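Local coordinates for 373aa long hypothetical citrate synthase (Sulfolobus tokodaii, PDB 1VGP), which is of unconfirmed function but belongs to the citrate synthase family of mostly helical proteins, at residues T284-Q287 with I288-V292; I343-Y346 with I347-N350; A357-K360 with G361-G364. All blocks are in the same frame, centred on the assembly; numbering follows the deposited sequence.

Contact 1 (T284-Q287 with I288-V292)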
loop_
_atom_site.group_PDB
_atom_site.type_symbol
_atom_site.label_atom_id
_atom_site.label_comp_id
_atom_site.label_asym_id
_atom_site.label_seq_id
_atom_site.Cartn_x
_atom_site.Cartn_y
_atom_site.Cartn_z
ATOM N N THR A 284 0.825 14.521 -37.188
ATOM C CA THR A 284 0.009 15.720 -37.079
ATOM C C THR A 284 -0.242 16.058 -35.612
ATOM O O THR A 284 -0.255 17.224 -35.237
ATOM C CB THR A 284 -1.333 15.571 -37.843
ATOM O OG1 THR A 284 -1.948 14.322 -37.502
ATOM C CG2 THR A 284 -1.094 15.608 -39.356
ATOM N N LEU A 285 -0.409 15.042 -34.775
ATOM C CA LEU A 285 -0.452 15.268 -33.334
ATOM C C LEU A 285 0.769 16.041 -32.854
ATOM O O LEU A 285 0.660 16.974 -32.054
ATOM C CB LEU A 285 -0.492 13.950 -32.578
ATOM C CG LEU A 285 -1.770 13.106 -32.604
ATOM C CD1 LEU A 285 -1.496 11.826 -31.819
ATOM C CD2 LEU A 285 -2.940 13.868 -32.005
ATOM N N TYR A 286 1.943 15.633 -33.329
ATOM C CA TYR A 286 3.161 16.282 -32.889
ATOM C C TYR A 286 3.157 17.741 -33.340
ATOM O O TYR A 286 3.576 18.636 -32.595
ATOM C CB TYR A 286 4.396 15.570 -33.436
ATOM C CG TYR A 286 5.662 16.228 -32.955
ATOM C CD1 TYR A 286 6.406 17.045 -33.799
ATOM C CD2 TYR A 286 6.044 16.141 -31.613
ATOM C CE1 TYR A 286 7.494 17.777 -33.321
ATOM C CE2 TYR A 286 7.130 16.867 -31.124
ATOM C CZ TYR A 286 7.845 17.687 -31.987
ATOM O OH TYR A 286 8.882 18.451 -31.513
ATOM N N GLN A 287 2.670 17.980 -34.554
ATOM C CA GLN A 287 2.555 19.342 -35.057
ATOM C C GLN A 287 1.619 20.176 -34.192
ATOM O O GLN A 287 1.911 21.336 -33.911
ATOM C CB GLN A 287 2.055 19.341 -36.500
ATOM C CG GLN A 287 2.878 18.483 -37.443
ATOM C CD GLN A 287 2.614 18.804 -38.906
ATOM O OE1 GLN A 287 3.289 19.641 -39.495
ATOM N NE2 GLN A 287 1.626 18.136 -39.495
ATOM N N ILE A 288 0.497 19.581 -33.780
ATOM C CA ILE A 288 -0.407 20.187 -32.793
ATOM C C ILE A 288 0.393 20.619 -31.576
ATOM O O ILE A 288 0.292 21.756 -31.110
ATOM C CB ILE A 288 -1.480 19.184 -32.272
ATOM C CG1 ILE A 288 -2.243 18.530 -33.435
ATOM C CG2 ILE A 288 -2.439 19.897 -31.330
ATOM C CD1 ILE A 288 -3.034 19.478 -34.251
ATOM N N ALA A 289 1.185 19.682 -31.065
ATOM C CA ALA A 289 1.888 19.833 -29.796
ATOM C C ALA A 289 2.903 20.982 -29.827
ATOM O O ALA A 289 3.038 21.736 -28.859
ATOM C CB ALA A 289 2.583 18.518 -29.449
ATOM N N GLU A 290 3.619 21.121 -30.935
ATOM C CA GLU A 290 4.553 22.228 -31.059
ATOM C C GLU A 290 3.812 23.554 -31.037
ATOM O O GLU A 290 4.191 24.475 -30.316
ATOM C CB GLU A 290 5.367 22.100 -32.347
ATOM C CG GLU A 290 6.811 21.724 -32.079
ATOM C CD GLU A 290 7.542 21.286 -33.326
ATOM O OE1 GLU A 290 8.626 20.662 -33.190
ATOM O OE2 GLU A 290 7.036 21.566 -34.438
ATOM N N LYS A 291 2.743 23.635 -31.817
ATOM C CA LYS A 291 1.878 24.803 -31.809
ATOM C C LYS A 291 1.381 25.150 -30.405
ATOM O O LYS A 291 1.381 26.319 -30.005
ATOM C CB LYS A 291 0.690 24.563 -32.735
ATOM C CG LYS A 291 0.895 25.097 -34.128
ATOM C CD LYS A 291 0.457 26.542 -34.218
ATOM C CE LYS A 291 1.187 27.245 -35.344
ATOM N NZ LYS A 291 2.653 26.923 -35.318
ATOM N N VAL A 292 0.955 24.134 -29.662
ATOM C CA VAL A 292 0.518 24.332 -28.283
ATOM C C VAL A 292 1.688 24.760 -27.395
ATOM O O VAL A 292 1.534 25.650 -26.561
ATOM C CB VAL A 292 -0.105 23.040 -27.708
ATOM C CG1 VAL A 292 -0.525 23.257 -26.270
ATOM C CG2 VAL A 292 -1.294 22.633 -28.544
#
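Tyr286 and Glu290 form an i to i+4 side-chain pair on one turn of helix 281-300, in the first half of that helix. The hydroxyl OH of Tyr286 donates a hydrogen bond to OE1 of Glu290 at 2.8 Å. The carboxylate reaches the phenol obliquely: ring and carboxylate planes stand 69° apart. The hydroxyl meets OE1 from above the carboxylate plane, about 40° out of it. Tyr286 has CG anti to its backbone nitrogen (chi1 -179°), and Glu290 stays extended beyond CG, which brings the two polar ends together beside the helix.

Under this pair runs the regular helical backbone ladder. Ile288 N bonds to Thr284 O at 2.9 Å, Ala289 N to Leu285 O, and Glu290 N to Tyr286 O. Lys291 N bonds to Gln287 O, a longer step at 3.2 Å. The side chain of Ile288 lies back along the preceding turn, with CG1 by Thr284 O. The hydroxyl of Thr284 turns instead to the carbonyl of Glu281.

The side of the helix that carries the pair touches Lys272 of helix 262-278. Leu285 and Ala289 meet Phe226 of helix 221-228.

Chemically, the bond gives the hydroxyl of a buried tyrosine an acceptor within its own helix. It should also restrict the rotation of the Glu290 side chain. As acceptor of this bond, the carboxylate is probably favoured in its ionised form.

Contact 2 (I343-Y346 with I347-N350)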
loop_
_atom_site.group_PDB
_atom_site.type_symbol
_atom_site.label_atom_id
_atom_site.label_comp_id
_atom_site.label_asym_id
_atom_site.label_seq_id
_atom_site.Cartn_x
_atom_site.Cartn_y
_atom_site.Cartn_z
ATOM N N ILE A 343 13.698 2.673 -0.455
ATOM C CA ILE A 343 13.504 1.684 0.597
ATOM C C ILE A 343 14.859 1.186 1.108
ATOM O O ILE A 343 15.095 1.118 2.321
ATOM C CB ILE A 343 12.667 0.497 0.066
ATOM C CG1 ILE A 343 11.231 0.957 -0.193
ATOM C CG2 ILE A 343 12.707 -0.663 1.045
ATOM C CD1 ILE A 343 10.373 -0.046 -0.945
ATOM N N MET A 344 15.747 0.850 0.174
ATOM C CA MET A 344 17.104 0.452 0.527
ATOM C C MET A 344 17.755 1.538 1.377
ATOM O O MET A 344 18.346 1.256 2.420
ATOM C CB MET A 344 17.932 0.210 -0.733
ATOM C CG MET A 344 17.986 -1.244 -1.177
ATOM S SD MET A 344 18.528 -1.453 -2.900
ATOM C CE MET A 344 20.280 -1.329 -2.741
ATOM N N GLU A 345 17.634 2.782 0.931
ATOM C CA GLU A 345 18.250 3.907 1.612
ATOM C C GLU A 345 17.592 4.182 2.965
ATOM O O GLU A 345 18.273 4.486 3.938
ATOM C CB GLU A 345 18.152 5.157 0.737
ATOM C CG GLU A 345 18.794 6.383 1.343
ATOM C CD GLU A 345 18.675 7.597 0.452
ATOM O OE1 GLU A 345 17.531 8.070 0.247
ATOM O OE2 GLU A 345 19.723 8.078 -0.049
ATOM N N TYR A 346 16.269 4.077 3.018
ATOM C CA TYR A 346 15.532 4.424 4.221
ATOM C C TYR A 346 15.799 3.437 5.352
ATOM O O TYR A 346 15.853 3.822 6.523
ATOM C CB TYR A 346 14.027 4.468 3.933
ATOM C CG TYR A 346 13.217 4.978 5.091
ATOM C CD1 TYR A 346 12.999 6.344 5.256
ATOM C CD2 TYR A 346 12.702 4.100 6.054
ATOM C CE1 TYR A 346 12.292 6.829 6.354
ATOM C CE2 TYR A 346 11.997 4.573 7.156
ATOM C CZ TYR A 346 11.795 5.942 7.304
ATOM O OH TYR A 346 11.113 6.435 8.400
ATOM N N ILE A 347 15.966 2.160 5.019
ATOM C CA ILE A 347 16.053 1.142 6.068
ATOM C C ILE A 347 17.473 0.847 6.563
ATOM O O ILE A 347 17.660 -0.075 7.349
ATOM C CB ILE A 347 15.400 -0.206 5.630
ATOM C CG1 ILE A 347 16.127 -0.791 4.417
ATOM C CG2 ILE A 347 13.933 0.003 5.327
ATOM C CD1 ILE A 347 15.615 -2.152 4.018
ATOM N N LYS A 348 18.466 1.617 6.135
ATOM C CA LYS A 348 19.753 1.491 6.764
ATOM C C LYS A 348 19.618 1.955 8.214
ATOM O O LYS A 348 20.076 1.282 9.128
ATOM C CB LYS A 348 20.830 2.294 6.000
ATOM C CG LYS A 348 21.349 1.528 4.771
ATOM C CD LYS A 348 22.632 2.099 4.170
ATOM C CE LYS A 348 22.333 3.109 3.065
ATOM N NZ LYS A 348 21.542 4.285 3.565
ATOM N N ASP A 349 18.932 3.076 8.416
ATOM C CA ASP A 349 18.535 3.527 9.759
ATOM C C ASP A 349 17.033 3.495 9.875
ATOM O O ASP A 349 16.419 4.557 9.912
ATOM C CB ASP A 349 18.950 4.977 9.974
ATOM C CG ASP A 349 20.046 5.124 10.971
ATOM O OD1 ASP A 349 21.198 4.835 10.580
ATOM O OD2 ASP A 349 19.761 5.526 12.116
ATOM N N ASN A 350 16.409 2.326 9.918
ATOM C CA ASN A 350 14.960 2.364 9.821
ATOM C C ASN A 350 14.328 3.098 10.999
ATOM O O ASN A 350 14.798 3.018 12.130
ATOM C CB ASN A 350 14.354 0.967 9.718
ATOM C CG ASN A 350 12.879 1.014 9.416
ATOM O OD1 ASN A 350 12.466 1.576 8.404
ATOM N ND2 ASN A 350 12.072 0.443 10.295
#
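Ile347 N closes the last turn of helix 327-346 by bonding to Ile343 O at 3.0 Å. This is a helix C-terminal end, where the chain leaves helical geometry at Ile347 and enters the loop before strand 356-359. The side chain of Ile347 turns back toward Ile343. Its CG1 sits between the backbone nitrogen and the carbonyl carbon (chi1 62°), and this torsion directs the branch that ends in CD1 along the preceding turn. CD1 of Ile347 then meets CG2 of Ile343 at 4.4 Å, a light apolar contact.

Lys348 also turns back on the helix. Its chain bends at chi3 and chi4, and NZ makes a weak hydrogen bond to the carbonyl O of Glu345 at 3.3 Å. An ammonium group at this place would probably be favoured by the partial negative charge at the helix end. The carboxylate of Glu345 points to other partners: a salt bridge to Lys13, and hydrogen bonds to Thr15 and to the backbone nitrogen of Glu16.

Tyr346 connects the helix end to the following loop and to the dimer partner: its hydroxyl bonds to the carbonyl of Lys351, and Lys5 of the second subunit makes a cation-pi contact with its ring and also bonds to the carbonyl of Asp349.

Asn350 is held by its ND2, which bonds to the carbonyl of Ser194. This leaves the amide oxygen turned to the tyrosine, with the amide and ring planes 75° apart. At the ring edge, near its plane, Asn350 OD1 lies 3.3 Å from Tyr346 CE2.

Contact 3 (A357-K360 with G361-G364)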
loop_
_atom_site.group_PDB
_atom_site.type_symbol
_atom_site.label_atom_id
_atom_site.label_comp_id
_atom_site.label_asym_id
_atom_site.label_seq_id
_atom_site.Cartn_x
_atom_site.Cartn_y
_atom_site.Cartn_z
ATOM N N ALA A 357 -2.465 11.590 15.360
ATOM C CA ALA A 357 -3.687 12.282 14.964
ATOM C C ALA A 357 -4.241 13.070 16.157
ATOM O O ALA A 357 -4.119 12.641 17.311
ATOM C CB ALA A 357 -4.703 11.270 14.484
ATOM N N TYR A 358 -4.833 14.226 15.882
ATOM C CA TYR A 358 -5.329 15.067 16.955
ATOM C C TYR A 358 -6.826 14.885 17.121
ATOM O O TYR A 358 -7.603 15.202 16.222
ATOM C CB TYR A 358 -5.021 16.543 16.683
ATOM C CG TYR A 358 -5.473 17.448 17.809
ATOM C CD1 TYR A 358 -4.694 17.603 18.958
ATOM C CD2 TYR A 358 -6.711 18.105 17.753
ATOM C CE1 TYR A 358 -5.134 18.376 20.027
ATOM C CE2 TYR A 358 -7.163 18.882 18.820
ATOM C CZ TYR A 358 -6.369 19.013 19.953
ATOM O OH TYR A 358 -6.812 19.764 21.023
ATOM N N TYR A 359 -7.224 14.374 18.281
ATOM C CA TYR A 359 -8.627 14.119 18.562
ATOM C C TYR A 359 -9.339 15.405 18.940
ATOM O O TYR A 359 -8.994 16.054 19.927
ATOM C CB TYR A 359 -8.758 13.105 19.693
ATOM C CG TYR A 359 -10.167 12.623 19.908
ATOM C CD1 TYR A 359 -10.899 13.039 21.011
ATOM C CD2 TYR A 359 -10.789 11.784 18.986
ATOM C CE1 TYR A 359 -12.218 12.645 21.194
ATOM C CE2 TYR A 359 -12.113 11.378 19.159
ATOM C CZ TYR A 359 -12.822 11.817 20.268
ATOM O OH TYR A 359 -14.136 11.451 20.454
ATOM N N LYS A 360 -10.337 15.782 18.152
ATOM C CA LYS A 360 -11.081 16.999 18.441
ATOM C C LYS A 360 -12.550 16.683 18.633
ATOM O O LYS A 360 -13.423 17.430 18.202
ATOM C CB LYS A 360 -10.882 18.030 17.310
ATOM C CG LYS A 360 -11.252 17.557 15.915
ATOM C CD LYS A 360 -12.460 18.320 15.398
ATOM C CE LYS A 360 -12.916 17.810 14.044
ATOM N NZ LYS A 360 -12.729 18.855 13.008
ATOM N N GLY A 361 -12.816 15.570 19.306
ATOM C CA GLY A 361 -14.189 15.175 19.570
ATOM C C GLY A 361 -14.588 15.311 21.029
ATOM O O GLY A 361 -14.007 16.104 21.772
ATOM N N GLU A 362 -15.588 14.536 21.434
ATOM C CA GLU A 362 -16.027 14.497 22.823
ATOM C C GLU A 362 -15.753 13.120 23.418
ATOM O O GLU A 362 -15.574 12.143 22.691
ATOM C CB GLU A 362 -17.528 14.794 22.898
ATOM C CG GLU A 362 -18.408 13.736 22.223
ATOM C CD GLU A 362 -18.318 13.759 20.694
ATOM O OE1 GLU A 362 -17.417 13.093 20.127
ATOM O OE2 GLU A 362 -19.157 14.442 20.061
ATOM N N ILE A 363 -15.711 13.042 24.742
ATOM C CA ILE A 363 -15.605 11.749 25.394
ATOM C C ILE A 363 -16.549 11.677 26.592
ATOM O O ILE A 363 -17.101 12.689 27.005
ATOM C CB ILE A 363 -14.135 11.463 25.826
ATOM C CG1 ILE A 363 -13.627 12.531 26.789
ATOM C CG2 ILE A 363 -13.237 11.440 24.591
ATOM C CD1 ILE A 363 -12.271 12.199 27.383
ATOM N N GLY A 364 -16.764 10.475 27.115
ATOM C CA GLY A 364 -17.630 10.316 28.264
ATOM C C GLY A 364 -19.112 10.369 27.940
ATOM O O GLY A 364 -19.942 10.600 28.824
#
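The loop after strand 356-359 is bridged by the ring of Tyr359, which reaches forward along the chain to Gly361, Glu362 and Ile363. The hydroxyl OH of Tyr359 donates a hydrogen bond to the backbone O of Glu362 at 2.7 Å. It comes to that carbonyl at a C=O...donor angle of 139°, tilted from the carbonyl plane. Seen from the ring, the acceptor lies at the edge and in plane.

Gly361 passes over one face of the same ring. Its N lies 3.5 Å above the plane, displaced toward the rim, and Gly361 C is 3.6 Å from Tyr359 CE1. The backbone at Gly361 thus lies directly against the aromatic ring. The ring is brought there by a first torsion that sets CG opposite the backbone nitrogen (chi1 -171°). Ile363 adds an apolar touch, with CG2 3.7 Å from CE1 of Tyr359. The face contact and the hydroxyl bond should together hold the ring against the loop and limit its swing.

OE1 of Glu362 comes within 3.7 Å of Tyr359 OH, but the hydroxyl bond goes to the backbone carbonyl. The carboxylate is also in a long, weak ion pair with Lys365.

The contact stays at the surface of the dimer, although the second subunit packs on part of it. Tyr19 of the second subunit meets the Tyr359 ring with planes at about 35°, and also touches Ile363. Ala357, Tyr358 and Tyr359 pair in a parallel ladder with a strand of that subunit. The arrangement is that of a C-terminal arm in an intertwined dimer, with a short strand added to the partner's sheet and a loop beyond it on which the tyrosine ring lies.

In the fold
The three contacts follow one another along the chain, each a local contact within one continuous run of residues. Contact 1 lies on helix 281-300. Contact 2 is at the end of helix 327-346, on the opposite side of the chain's centre, with the two contact centres 44 Å apart. Contact 3 lies farther out, its centre about 39 Å from the centre of the chain and 34 Å from that of contact 2. Helix 327-346 and strand 356-359 are consecutive elements. The distance of contact 3 and its strand pairing with the second subunit mark a C-terminal arm. Contacts 2 and 3 both touch the second subunit, whereas contact 1 is packed within its own chain.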